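PDB 2OKQ: uncharacterized protein YbaA from Shigella flexneri, which is of unknown function but belongs to the DUF1428 family and forms a dimer of ferredoxin-like alpha/beta subunits that bind sodium ions in the crystal. Local coordinates for residues 27-33 with 130-136; 32-36 with 124-129; 53-57 with 109-115; 59-65 with 91-97. All coordinates share one frame; numbering follows the deposited sequence.

How the interactions relate
Strand order 61-67, 88-97, 27-36, 131-140 makes the antiparallel sheet of a ferredoxin-like fold. Interactions 4 and 1 join its two outer pairs of strands, centres 9 Å apart. V33 O to V91 N and Y27 O to Y97 N, both 2.8 Å, close the central seam. Interaction 2 shares V32 and V33 with interaction 1 and lays the loop leading to the last strand beside strand 27-36; M130 SD meets F125 CE1 at 4.1 Å. Interaction 3 joins helices at one end, its centre about 15 Å from that of interaction 4. No active site is known; D72, G73 and D77 bind sodium outside all four; a sodium ion lies about 9 Å from the Y132 side chain.

Interaction 1: residues 27-33 with 130-136; sequences YVDGFVV and MIYGGFE
V32 and I131 press together side by side where strands 27-33 and 131-136 run antiparallel, and V32 CB sits only 3.5 Å from I131 CG1, closer than usual for carbons. I131 CG1 reaches it by standing between its own backbone N and carbonyl carbon (chi1 63°). V28, G30 and V32 each exchange two N-H...O bonds with F135, G133 and I131 respectively. At the far end F135 O lies over one face of the Y27 ring, toward its rim, and Y27 OH passes G134 CA at 3.4 Å to bond S68 of the second subunit. F31, Y132 and M130 form the more solvent-exposed side: Y132 CD1 stands over a face of the F31 ring (3.4 Å to CE1), planes 47° apart, while M130 SD, in the conformer given, touches the edge more loosely at F31 CD1, 4.0 Å, a Met-aromatic contact. Y132 OH donates to D29 OD2 at 2.6 Å, from above the carboxylate plane. D29 also takes R103 and N107 of helix 100-111, so its negative charge is probably well compensated.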
loop_
_atom_site.group_PDB
_atom_site.type_symbol
_atom_site.label_atom_id
_atom_site.label_comp_id
_atom_site.label_asym_id
_atom_site.label_seq_id
_atom_site.Cartn_x
_atom_site.Cartn_y
_atom_site.Cartn_z
ATOM N N TYR A 27 4.728 11.136 4.353
ATOM C CA TYR A 27 5.580 9.932 4.423
ATOM C C TYR A 27 4.710 8.706 4.645
ATOM O O TYR A 27 3.730 8.751 5.400
ATOM C CB TYR A 27 6.594 10.048 5.559
ATOM C CG TYR A 27 7.792 9.136 5.415
ATOM C CD1 TYR A 27 8.899 9.566 4.690
ATOM C CD2 TYR A 27 7.829 7.875 6.017
ATOM C CE1 TYR A 27 10.030 8.773 4.554
ATOM C CE2 TYR A 27 8.976 7.036 5.868
ATOM C CZ TYR A 27 10.066 7.531 5.145
ATOM O OH TYR A 27 11.208 6.801 4.961
ATOM N N VAL A 28 5.085 7.599 4.009
ATOM C CA VAL A 28 4.288 6.363 4.078
ATOM C C VAL A 28 5.179 5.179 4.377
ATOM O O VAL A 28 6.198 5.043 3.733
ATOM C CB VAL A 28 3.581 6.113 2.727
ATOM C CG1 VAL A 28 2.928 4.727 2.715
ATOM C CG2 VAL A 28 2.491 7.175 2.536
ATOM N N ASP A 29 4.783 4.326 5.323
ATOM C CA ASP A 29 5.431 3.021 5.485
ATOM C C ASP A 29 4.564 2.039 4.736
ATOM O O ASP A 29 3.380 1.942 5.020
ATOM C CB ASP A 29 5.482 2.617 6.957
ATOM C CG ASP A 29 6.776 3.039 7.630
ATOM O OD1 ASP A 29 7.605 3.695 6.963
ATOM O OD2 ASP A 29 6.967 2.667 8.797
ATOM N N GLY A 30 5.148 1.371 3.750
ATOM C CA GLY A 30 4.396 0.382 2.948
ATOM C C GLY A 30 4.746 -1.029 3.366
ATOM O O GLY A 30 5.916 -1.308 3.710
ATOM N N PHE A 31 3.747 -1.921 3.361
ATOM C CA PHE A 31 3.948 -3.321 3.768
ATOM C C PHE A 31 3.237 -4.185 2.732
ATOM O O PHE A 31 2.137 -3.838 2.286
ATOM C CB PHE A 31 3.329 -3.668 5.137
ATOM C CG PHE A 31 3.776 -2.810 6.306
ATOM C CD1 PHE A 31 4.633 -3.323 7.270
ATOM C CD2 PHE A 31 3.272 -1.521 6.484
ATOM C CE1 PHE A 31 4.999 -2.552 8.402
ATOM C CE2 PHE A 31 3.648 -0.746 7.593
ATOM C CZ PHE A 31 4.527 -1.265 8.542
ATOM N N VAL A 32 3.874 -5.274 2.323
ATOM C CA VAL A 32 3.183 -6.336 1.573
ATOM C C VAL A 32 3.476 -7.615 2.331
ATOM O O VAL A 32 4.631 -7.906 2.642
ATOM C CB VAL A 32 3.624 -6.444 0.113
ATOM C CG1 VAL A 32 2.689 -7.421 -0.680
ATOM C CG2 VAL A 32 3.609 -5.076 -0.567
ATOM N N VAL A 33 2.413 -8.380 2.587
ATOM C CA VAL A 33 2.449 -9.504 3.506
ATOM C C VAL A 33 1.798 -10.720 2.828
ATOM O O VAL A 33 0.825 -10.562 2.094
ATOM C CB VAL A 33 1.635 -9.150 4.787
ATOM C CG1 VAL A 33 1.913 -10.124 5.897
ATOM C CG2 VAL A 33 1.951 -7.725 5.272
ATOM N N MET A 130 7.459 -10.905 4.788
ATOM C CA MET A 130 6.926 -9.536 4.731
ATOM C C MET A 130 7.933 -8.629 4.010
ATOM O O MET A 130 9.145 -8.738 4.239
ATOM C CB MET A 130 6.653 -9.025 6.151
ATOM C CG MET A 130 6.102 -7.589 6.259
ATOM S SD MET A 130 5.807 -7.056 7.968
ATOM C CE MET A 130 7.501 -6.972 8.569
ATOM N N ILE A 131 7.463 -7.744 3.136
ATOM C CA ILE A 131 8.354 -6.713 2.601
ATOM C C ILE A 131 7.884 -5.366 3.157
ATOM O O ILE A 131 6.701 -5.193 3.429
ATOM C CB ILE A 131 8.455 -6.713 1.071
ATOM C CG1 ILE A 131 7.098 -6.409 0.401
ATOM C CG2 ILE A 131 9.020 -8.064 0.587
ATOM C CD1 ILE A 131 7.171 -6.394 -1.160
ATOM N N TYR A 132 8.828 -4.446 3.353
ATOM C CA TYR A 132 8.542 -3.223 4.121
ATOM C C TYR A 132 9.484 -2.131 3.682
ATOM O O TYR A 132 10.637 -2.404 3.375
ATOM C CB TYR A 132 8.785 -3.479 5.613
ATOM C CG TYR A 132 8.896 -2.201 6.424
ATOM C CD1 TYR A 132 7.753 -1.472 6.758
ATOM C CD2 TYR A 132 10.147 -1.717 6.842
ATOM C CE1 TYR A 132 7.842 -0.285 7.512
ATOM C CE2 TYR A 132 10.249 -0.532 7.586
ATOM C CZ TYR A 132 9.097 0.169 7.919
ATOM O OH TYR A 132 9.176 1.331 8.650
ATOM N N GLY A 133 9.011 -0.888 3.686
ATOM C CA GLY A 133 9.911 0.240 3.459
ATOM C C GLY A 133 9.226 1.547 3.753
ATOM O O GLY A 133 7.990 1.604 3.843
ATOM N N GLY A 134 10.035 2.579 3.959
ATOM C CA GLY A 134 9.539 3.945 4.102
ATOM C C GLY A 134 9.670 4.668 2.779
ATOM O O GLY A 134 10.725 4.569 2.076
ATOM N N PHE A 135 8.634 5.439 2.440
ATOM C CA PHE A 135 8.587 6.131 1.161
ATOM C C PHE A 135 8.104 7.572 1.325
ATOM O O PHE A 135 7.196 7.825 2.103
ATOM C CB PHE A 135 7.597 5.439 0.194
ATOM C CG PHE A 135 7.927 3.994 -0.105
ATOM C CD1 PHE A 135 8.609 3.663 -1.269
ATOM C CD2 PHE A 135 7.572 2.985 0.771
ATOM C CE1 PHE A 135 8.940 2.287 -1.577
ATOM C CE2 PHE A 135 7.885 1.639 0.490
ATOM C CZ PHE A 135 8.566 1.297 -0.678
ATOM N N GLU A 136 8.684 8.485 0.557
ATOM C CA GLU A 136 8.244 9.888 0.604
ATOM C C GLU A 136 7.142 10.131 -0.410
ATOM O O GLU A 136 7.245 9.719 -1.568
ATOM C CB GLU A 136 9.409 10.866 0.417
ATOM C CG GLU A 136 10.244 10.636 -0.824
ATOM C CD GLU A 136 10.782 11.923 -1.440
ATOM O OE1 GLU A 136 10.814 12.975 -0.756
ATOM O OE2 GLU A 136 11.161 11.879 -2.627
#

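Interaction 2: residues 32-36 with 124-129; sequences VVAVP and PFDGKR
V33 CG1 rests on the face of the F125 ring, a CH-pi contact by which the loop before the last strand of this ferredoxin-like fold packs on the edge of strand 27-36. The F125 side chain starts at CB, 3.3 Å from A34 O and more distant from V35 CG2. A chi1 of 63° then turns the ring to V33: CG lies 3.7 Å and CD1 3.6 Å from V33 CG1, off the ring centre, and CE1 still touches V33 CG1 (4.0 Å) and goes on to M130 SD. Two waters pair the backbones, one between A34 N and D126 O, the other between A34 O and D126 N. An Asx turn, D126 OD1 accepting from K128 N, shapes the loop, and D126 OD2 takes R129 NE in a salt bridge. R129 NH1, hydrogen-bonded to V82 O, comes within 3.6 Å of A34 CB, while R129 NH2 pairs with E88 on strand 88-97. At the loop's start the buried P124 O has no polar partner in the model and faces P36 CD at 3.2 Å.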
loop_
_atom_site.group_PDB
_atom_site.type_symbol
_atom_site.label_atom_id
_atom_site.label_comp_id
_atom_site.label_asym_id
_atom_site.label_seq_id
_atom_site.Cartn_x
_atom_site.Cartn_y
_atom_site.Cartn_z
ATOM N N VAL A 32 3.874 -5.274 2.323
ATOM C CA VAL A 32 3.183 -6.336 1.573
ATOM C C VAL A 32 3.476 -7.615 2.331
ATOM O O VAL A 32 4.631 -7.906 2.642
ATOM C CB VAL A 32 3.624 -6.444 0.113
ATOM C CG1 VAL A 32 2.689 -7.421 -0.680
ATOM C CG2 VAL A 32 3.609 -5.076 -0.567
ATOM N N VAL A 33 2.413 -8.380 2.587
ATOM C CA VAL A 33 2.449 -9.504 3.506
ATOM C C VAL A 33 1.798 -10.720 2.828
ATOM O O VAL A 33 0.825 -10.562 2.094
ATOM C CB VAL A 33 1.635 -9.150 4.787
ATOM C CG1 VAL A 33 1.913 -10.124 5.897
ATOM C CG2 VAL A 33 1.951 -7.725 5.272
ATOM N N ALA A 34 2.344 -11.918 3.059
ATOM C CA ALA A 34 1.627 -13.156 2.712
ATOM C C ALA A 34 0.963 -13.667 4.005
ATOM O O ALA A 34 1.619 -13.786 5.046
ATOM C CB ALA A 34 2.591 -14.183 2.143
ATOM N N VAL A 35 -0.342 -13.890 3.966
ATOM C CA VAL A 35 -1.082 -14.300 5.149
ATOM C C VAL A 35 -1.874 -15.571 4.794
ATOM O O VAL A 35 -2.522 -15.611 3.755
ATOM C CB VAL A 35 -2.066 -13.183 5.614
ATOM C CG1 VAL A 35 -2.876 -13.618 6.809
ATOM C CG2 VAL A 35 -1.316 -11.878 5.937
ATOM N N PRO A 36 -1.824 -16.609 5.662
ATOM C CA PRO A 36 -2.678 -17.771 5.410
ATOM C C PRO A 36 -4.145 -17.366 5.279
ATOM O O PRO A 36 -4.660 -16.602 6.105
ATOM C CB PRO A 36 -2.450 -18.642 6.654
ATOM C CG PRO A 36 -1.067 -18.295 7.086
ATOM C CD PRO A 36 -1.004 -16.797 6.874
ATOM N N PRO A 124 0.029 -13.868 12.845
ATOM C CA PRO A 124 -0.606 -14.856 11.979
ATOM C C PRO A 124 -0.011 -14.874 10.568
ATOM O O PRO A 124 -0.728 -15.153 9.612
ATOM C CB PRO A 124 -2.072 -14.399 11.931
ATOM C CG PRO A 124 -2.178 -13.208 12.846
ATOM C CD PRO A 124 -0.804 -12.669 13.001
ATOM N N PHE A 125 1.281 -14.573 10.443
ATOM C CA PHE A 125 1.981 -14.596 9.155
ATOM C C PHE A 125 3.482 -14.759 9.342
ATOM O O PHE A 125 4.008 -14.564 10.441
ATOM C CB PHE A 125 1.707 -13.320 8.345
ATOM C CG PHE A 125 2.212 -12.060 8.996
ATOM C CD1 PHE A 125 3.503 -11.598 8.748
ATOM C CD2 PHE A 125 1.397 -11.331 9.855
ATOM C CE1 PHE A 125 3.962 -10.440 9.339
ATOM C CE2 PHE A 125 1.857 -10.174 10.455
ATOM C CZ PHE A 125 3.135 -9.730 10.193
ATOM N N ASP A 126 4.168 -15.078 8.251
ATOM C CA ASP A 126 5.609 -15.255 8.266
ATOM C C ASP A 126 6.344 -13.920 8.112
ATOM O O ASP A 126 6.467 -13.384 7.006
ATOM C CB ASP A 126 6.029 -16.240 7.172
ATOM C CG ASP A 126 7.501 -16.615 7.244
ATOM O OD1 ASP A 126 8.228 -16.109 8.135
ATOM O OD2 ASP A 126 7.937 -17.418 6.393
ATOM N N GLY A 127 6.856 -13.416 9.234
ATOM C CA GLY A 127 7.593 -12.154 9.278
ATOM C C GLY A 127 8.774 -12.061 8.329
ATOM O O GLY A 127 9.137 -10.968 7.905
ATOM N N LYS A 128 9.371 -13.205 7.988
ATOM C CA LYS A 128 10.526 -13.246 7.091
ATOM C C LYS A 128 10.178 -12.828 5.683
ATOM O O LYS A 128 10.995 -12.230 4.977
ATOM C CB LYS A 128 11.127 -14.652 7.057
ATOM C CG LYS A 128 12.082 -14.944 8.180
ATOM C CD LYS A 128 12.517 -16.406 8.092
ATOM C CE LYS A 128 13.690 -16.712 9.007
ATOM N NZ LYS A 128 14.146 -18.124 8.805
ATOM N N ARG A 129 8.953 -13.140 5.273
ATOM C CA ARG A 129 8.544 -12.912 3.902
ATOM C C ARG A 129 7.814 -11.576 3.694
ATOM O O ARG A 129 7.616 -11.163 2.562
ATOM C CB ARG A 129 7.739 -14.106 3.382
ATOM C CG ARG A 129 8.675 -15.257 3.024
ATOM C CD ARG A 129 7.934 -16.478 2.514
ATOM N NE ARG A 129 7.076 -17.070 3.532
ATOM C CZ ARG A 129 5.760 -17.202 3.421
ATOM N NH1 ARG A 129 5.128 -16.741 2.343
ATOM N NH2 ARG A 129 5.073 -17.772 4.398
HETATM O O HOH W 1 4.401 -12.833 4.966
HETATM O O HOH W 2 2.473 -16.018 6.214
#

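Interaction 3: residues 53-57 with 109-115; sequences LFKEF and KMMSDPR
R115 NH2 is shared by two carboxylates, giving one N-H to E56 OE2 (3.0 Å) across the contact and another to D113 OD2 (2.7 Å) within its own segment. This is the centre of a salt-bridge network that ties the end of helix 40-56 to the N-terminus of helix 114-118, where D113 is the N-cap. R115 grips E56 end-on through NH1 and NH2, the NH2 bond being the straighter at 165°, and grips D113 side-on through NE and NH2. D113 OD1 is held twice, accepting from R115 NE on its syn side and, through its anti lone pair, from R115 N as the capping bond. The two carboxylates, one held end-on and one side-on, thus fix the guanidinium's rotation, and L53 CD2 lies over one of its faces, 3.3 Å from R115 NH1.

The F57 ring is sandwiched between K109 and the L53 carbonyl of its own segment. K109 CB stands over the middle of one face, L53 O approaches the opposite one, and D113 OD2 meets the edge at CZ, 3.1 Å. Further in, M110, in the conformer given, bends at chi2 (57°) and again at chi3, which brings its methyl onto a face of the F54 ring. K109 NZ and F57 O share a water on the exposed side. M110 CE sits almost exactly over the F54 centroid, 3.4 Å away, with SD behind it in a Met-aromatic contact.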
loop_
_atom_site.group_PDB
_atom_site.type_symbol
_atom_site.label_atom_id
_atom_site.label_comp_id
_atom_site.label_asym_id
_atom_site.label_seq_id
_atom_site.Cartn_x
_atom_site.Cartn_y
_atom_site.Cartn_z
ATOM N N LEU A 53 -2.730 2.098 18.372
ATOM C CA LEU A 53 -1.400 2.342 18.946
ATOM C C LEU A 53 -0.573 3.203 18.005
ATOM O O LEU A 53 0.006 4.197 18.413
ATOM C CB LEU A 53 -0.676 1.038 19.286
ATOM C CG LEU A 53 -1.315 0.195 20.400
ATOM C CD1 LEU A 53 -0.499 -1.044 20.640
ATOM C CD2 LEU A 53 -1.455 1.003 21.685
ATOM N N PHE A 54 -0.554 2.839 16.728
ATOM C CA PHE A 54 0.163 3.659 15.746
ATOM C C PHE A 54 -0.370 5.082 15.731
ATOM O O PHE A 54 0.395 6.034 15.628
ATOM C CB PHE A 54 0.038 3.047 14.346
ATOM C CG PHE A 54 1.054 1.986 14.046
ATOM C CD1 PHE A 54 2.402 2.311 13.907
ATOM C CD2 PHE A 54 0.665 0.675 13.848
ATOM C CE1 PHE A 54 3.354 1.331 13.600
ATOM C CE2 PHE A 54 1.607 -0.314 13.535
ATOM C CZ PHE A 54 2.953 0.015 13.424
ATOM N N LYS A 55 -1.688 5.240 15.821
ATOM C CA LYS A 55 -2.263 6.591 15.807
ATOM C C LYS A 55 -1.821 7.396 17.025
ATOM O O LYS A 55 -1.542 8.582 16.914
ATOM C CB LYS A 55 -3.795 6.530 15.766
ATOM C CG LYS A 55 -4.379 5.846 14.520
ATOM C CD LYS A 55 -4.794 6.835 13.448
ATOM C CE LYS A 55 -6.198 7.370 13.721
ATOM N NZ LYS A 55 -6.861 7.867 12.490
ATOM N N GLU A 56 -1.764 6.730 18.175
ATOM C CA GLU A 56 -1.299 7.351 19.413
ATOM C C GLU A 56 0.115 7.912 19.233
ATOM O O GLU A 56 0.452 8.982 19.751
ATOM C CB GLU A 56 -1.345 6.314 20.541
ATOM C CG GLU A 56 -0.782 6.781 21.866
ATOM C CD GLU A 56 -0.739 5.665 22.896
ATOM O OE1 GLU A 56 -1.714 4.898 22.989
ATOM O OE2 GLU A 56 0.284 5.547 23.607
ATOM N N PHE A 57 0.925 7.195 18.471
ATOM C CA PHE A 57 2.319 7.563 18.259
ATOM C C PHE A 57 2.532 8.515 17.078
ATOM O O PHE A 57 3.664 8.871 16.763
ATOM C CB PHE A 57 3.169 6.302 18.107
ATOM C CG PHE A 57 3.139 5.390 19.314
ATOM C CD1 PHE A 57 2.982 5.904 20.601
ATOM C CD2 PHE A 57 3.292 4.027 19.159
ATOM C CE1 PHE A 57 2.958 5.057 21.715
ATOM C CE2 PHE A 57 3.281 3.177 20.266
ATOM C CZ PHE A 57 3.110 3.697 21.537
ATOM N N LYS A 109 8.933 3.911 19.233
ATOM C CA LYS A 109 7.954 3.731 20.317
ATOM C C LYS A 109 7.248 2.390 20.249
ATOM O O LYS A 109 7.164 1.682 21.253
ATOM C CB LYS A 109 6.904 4.835 20.311
ATOM C CG LYS A 109 7.404 6.194 20.695
ATOM C CD LYS A 109 6.283 7.199 20.572
ATOM C CE LYS A 109 6.784 8.598 20.819
ATOM N NZ LYS A 109 5.715 9.590 20.524
ATOM N N MET A 110 6.743 2.055 19.065
ATOM C CA MET A 110 6.061 0.796 18.840
ATOM C C MET A 110 6.917 -0.359 19.339
ATOM O O MET A 110 6.433 -1.219 20.070
ATOM C CB MET A 110 5.715 0.627 17.353
ATOM C CG MET A 110 4.958 -0.644 17.020
ATOM S SD MET A 110 3.414 -0.813 17.933
ATOM C CE MET A 110 2.321 0.294 17.048
ATOM N N MET A 111 8.196 -0.345 18.973
ATOM C CA MET A 111 9.122 -1.399 19.338
ATOM C C MET A 111 9.400 -1.464 20.839
ATOM O O MET A 111 9.800 -2.504 21.335
ATOM C CB MET A 111 10.411 -1.270 18.544
ATOM C CG MET A 111 10.184 -1.562 17.058
ATOM S SD MET A 111 11.707 -1.659 16.138
ATOM C CE MET A 111 12.414 -3.135 16.859
ATOM N N SER A 112 9.187 -0.362 21.550
ATOM C CA SER A 112 9.410 -0.356 23.001
ATOM C C SER A 112 8.093 -0.443 23.780
ATOM O O SER A 112 8.072 -0.243 25.000
ATOM C CB SER A 112 10.228 0.866 23.424
ATOM O OG SER A 112 9.493 2.067 23.275
ATOM N N ASP A 113 7.001 -0.747 23.078
ATOM C CA ASP A 113 5.688 -0.831 23.722
ATOM C C ASP A 113 5.311 -2.269 24.085
ATOM O O ASP A 113 5.297 -3.145 23.225
ATOM C CB ASP A 113 4.601 -0.159 22.869
ATOM C CG ASP A 113 3.424 0.321 23.702
ATOM O OD1 ASP A 113 2.776 -0.503 24.374
ATOM O OD2 ASP A 113 3.149 1.529 23.705
ATOM N N PRO A 114 5.012 -2.521 25.377
ATOM C CA PRO A 114 4.634 -3.865 25.811
ATOM C C PRO A 114 3.291 -4.287 25.250
ATOM O O PRO A 114 3.025 -5.479 25.175
ATOM C CB PRO A 114 4.546 -3.742 27.338
ATOM C CG PRO A 114 5.242 -2.485 27.672
ATOM C CD PRO A 114 5.007 -1.580 26.504
ATOM N N ARG A 115 2.465 -3.315 24.857
ATOM C CA ARG A 115 1.172 -3.596 24.219
ATOM C C ARG A 115 1.320 -4.342 22.900
ATOM O O ARG A 115 0.457 -5.139 22.548
ATOM C CB ARG A 115 0.354 -2.320 24.004
ATOM C CG ARG A 115 -0.328 -1.797 25.250
ATOM C CD ARG A 115 -0.928 -0.412 25.045
ATOM N NE ARG A 115 0.093 0.607 24.797
ATOM C CZ ARG A 115 -0.152 1.907 24.657
ATOM N NH1 ARG A 115 -1.390 2.370 24.723
ATOM N NH2 ARG A 115 0.842 2.752 24.428
HETATM O O HOH W 3 5.791 9.891 17.906
#

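Interaction 4: residues 59-65 with 91-97; sequences ALRIVEC and VFSWIEY
V63 and W94 face each other as a hydrogen-bonded pair of antiparallel strands, with V63 N to W94 O at 2.9 Å and a return bond from W94 N. Further backbone bonds run from E96 N to R61 O and from F92 N to C65 O; C65 N to F92 O is weak, and L60 N reaches E96 O at 2.7 Å. Among apolar contacts, V63 CB lies over the six-membered ring of W94, 3.7 Å from its centroid. On the other face of the sheet A59 CB meets I95 CG2 at 3.5 Å, and I62 packs on I95. The polar group centres on E96 OE2, which takes W94 NE1 (3.0 Å) through its anti lone pair and R61 NH1 (3.1 Å) on the syn side; R61 of the second subunit also pairs with it, and R61 NE pairs with D140 of that subunit. I62, I95 and Y97 face helix 40-56, Y97 also helix 100-111, whereas W94 stacks on W94 of the second subunit.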
loop_
_atom_site.group_PDB
_atom_site.type_symbol
_atom_site.label_atom_id
_atom_site.label_comp_id
_atom_site.label_asym_id
_atom_site.label_seq_id
_atom_site.Cartn_x
_atom_site.Cartn_y
_atom_site.Cartn_z
ATOM N N ALA A 59 0.820 8.343 13.772
ATOM C CA ALA A 59 0.269 7.922 12.467
ATOM C C ALA A 59 -1.053 8.612 12.150
ATOM O O ALA A 59 -1.897 8.806 13.043
ATOM C CB ALA A 59 0.089 6.425 12.419
ATOM N N LEU A 60 -1.235 8.958 10.873
ATOM C CA LEU A 60 -2.446 9.630 10.404
ATOM C C LEU A 60 -3.516 8.608 10.044
ATOM O O LEU A 60 -4.711 8.868 10.237
ATOM C CB LEU A 60 -2.146 10.497 9.179
ATOM C CG LEU A 60 -1.126 11.615 9.370
ATOM C CD1 LEU A 60 -0.681 12.136 8.029
ATOM C CD2 LEU A 60 -1.686 12.766 10.220
ATOM N N ARG A 61 -3.099 7.447 9.549
ATOM C CA ARG A 61 -4.062 6.497 8.998
ATOM C C ARG A 61 -3.366 5.174 8.837
ATOM O O ARG A 61 -2.162 5.143 8.536
ATOM C CB ARG A 61 -4.552 7.010 7.638
ATOM C CG ARG A 61 -5.668 6.170 7.012
ATOM C CD ARG A 61 -5.965 6.703 5.621
ATOM N NE ARG A 61 -7.035 5.954 4.960
ATOM C CZ ARG A 61 -7.164 5.916 3.641
ATOM N NH1 ARG A 61 -6.274 6.568 2.869
ATOM N NH2 ARG A 61 -8.144 5.210 3.087
ATOM N N ILE A 62 -4.096 4.080 9.053
ATOM C CA ILE A 62 -3.541 2.738 8.885
ATOM C C ILE A 62 -4.549 2.006 8.015
ATOM O O ILE A 62 -5.742 1.995 8.337
ATOM C CB ILE A 62 -3.392 1.964 10.235
ATOM C CG1 ILE A 62 -2.335 2.590 11.135
ATOM C CG2 ILE A 62 -2.960 0.506 9.985
ATOM C CD1 ILE A 62 -2.791 3.889 11.902
ATOM N N VAL A 63 -4.077 1.435 6.908
ATOM C CA VAL A 63 -4.978 0.769 5.963
ATOM C C VAL A 63 -4.432 -0.620 5.656
ATOM O O VAL A 63 -3.260 -0.772 5.400
ATOM C CB VAL A 63 -5.124 1.575 4.618
ATOM C CG1 VAL A 63 -6.175 0.941 3.746
ATOM C CG2 VAL A 63 -5.486 3.067 4.836
ATOM N N GLU A 64 -5.270 -1.654 5.709
ATOM C CA GLU A 64 -4.831 -3.003 5.384
ATOM C C GLU A 64 -5.822 -3.535 4.359
ATOM O O GLU A 64 -7.031 -3.448 4.588
ATOM C CB GLU A 64 -4.913 -3.898 6.616
ATOM C CG GLU A 64 -4.123 -3.348 7.767
ATOM C CD GLU A 64 -2.806 -4.017 7.958
ATOM O OE1 GLU A 64 -2.417 -4.890 7.158
ATOM O OE2 GLU A 64 -2.139 -3.645 8.940
ATOM N N CYS A 65 -5.317 -4.100 3.268
ATOM C CA CYS A 65 -6.184 -4.449 2.124
ATOM C C CYS A 65 -5.897 -5.894 1.752
ATOM O O CYS A 65 -4.732 -6.283 1.601
ATOM C CB CYS A 65 -5.895 -3.540 0.928
ATOM S SG CYS A 65 -5.988 -1.764 1.319
ATOM N N VAL A 91 -1.555 -9.396 1.305
ATOM C CA VAL A 91 -2.130 -8.204 1.908
ATOM C C VAL A 91 -1.265 -7.009 1.487
ATOM O O VAL A 91 -0.054 -7.105 1.521
ATOM C CB VAL A 91 -2.196 -8.352 3.456
ATOM C CG1 VAL A 91 -2.598 -7.047 4.134
ATOM C CG2 VAL A 91 -3.158 -9.441 3.832
ATOM N N PHE A 92 -1.919 -5.906 1.100
ATOM C CA PHE A 92 -1.278 -4.656 0.700
ATOM C C PHE A 92 -1.706 -3.679 1.772
ATOM O O PHE A 92 -2.901 -3.497 1.995
ATOM C CB PHE A 92 -1.802 -4.199 -0.676
ATOM C CG PHE A 92 -1.191 -2.924 -1.193
ATOM C CD1 PHE A 92 -0.004 -2.946 -1.927
ATOM C CD2 PHE A 92 -1.835 -1.697 -1.004
ATOM C CE1 PHE A 92 0.556 -1.755 -2.423
ATOM C CE2 PHE A 92 -1.286 -0.495 -1.501
ATOM C CZ PHE A 92 -0.097 -0.523 -2.229
ATOM N N SER A 93 -0.741 -3.089 2.480
ATOM C CA SER A 93 -1.038 -2.237 3.625
ATOM C C SER A 93 -0.072 -1.061 3.708
ATOM O O SER A 93 1.048 -1.126 3.180
ATOM C CB SER A 93 -0.918 -3.045 4.924
ATOM O OG SER A 93 -1.825 -4.133 4.956
ATOM N N TRP A 94 -0.501 -0.013 4.408
ATOM C CA TRP A 94 0.369 1.121 4.619
ATOM C C TRP A 94 -0.073 1.921 5.832
ATOM O O TRP A 94 -1.210 1.777 6.336
ATOM C CB TRP A 94 0.437 2.020 3.386
ATOM C CG TRP A 94 -0.800 2.835 3.136
ATOM C CD1 TRP A 94 -1.056 4.091 3.602
ATOM C CD2 TRP A 94 -1.930 2.461 2.337
ATOM N NE1 TRP A 94 -2.287 4.509 3.173
ATOM C CE2 TRP A 94 -2.835 3.535 2.372
ATOM C CE3 TRP A 94 -2.257 1.317 1.584
ATOM C CZ2 TRP A 94 -4.078 3.509 1.694
ATOM C CZ3 TRP A 94 -3.507 1.292 0.902
ATOM C CH2 TRP A 94 -4.385 2.383 0.961
ATOM N N ILE A 95 0.857 2.745 6.298
ATOM C CA ILE A 95 0.585 3.672 7.399
ATOM C C ILE A 95 1.068 5.053 6.961
ATOM O O ILE A 95 2.200 5.198 6.488
ATOM C CB ILE A 95 1.307 3.210 8.675
ATOM C CG1 ILE A 95 0.912 1.773 9.055
ATOM C CG2 ILE A 95 1.043 4.224 9.822
ATOM C CD1 ILE A 95 1.668 1.210 10.215
ATOM N N GLU A 96 0.197 6.053 7.085
ATOM C CA GLU A 96 0.478 7.403 6.649
ATOM C C GLU A 96 0.990 8.218 7.822
ATOM O O GLU A 96 0.461 8.081 8.925
ATOM C CB GLU A 96 -0.799 8.040 6.121
ATOM C CG GLU A 96 -1.365 7.254 4.890
ATOM C CD GLU A 96 -2.497 7.962 4.180
ATOM O OE1 GLU A 96 -2.584 9.213 4.230
ATOM O OE2 GLU A 96 -3.324 7.261 3.527
ATOM N N TYR A 97 1.989 9.057 7.558
ATOM C CA TYR A 97 2.636 9.895 8.589
ATOM C C TYR A 97 2.807 11.317 8.067
ATOM O O TYR A 97 2.926 11.528 6.846
ATOM C CB TYR A 97 4.031 9.321 8.926
ATOM C CG TYR A 97 3.986 8.024 9.715
ATOM C CD1 TYR A 97 3.667 8.025 11.070
ATOM C CD2 TYR A 97 4.264 6.799 9.093
ATOM C CE1 TYR A 97 3.627 6.836 11.811
ATOM C CE2 TYR A 97 4.249 5.602 9.818
ATOM C CZ TYR A 97 3.908 5.641 11.186
ATOM O OH TYR A 97 3.853 4.492 11.914
#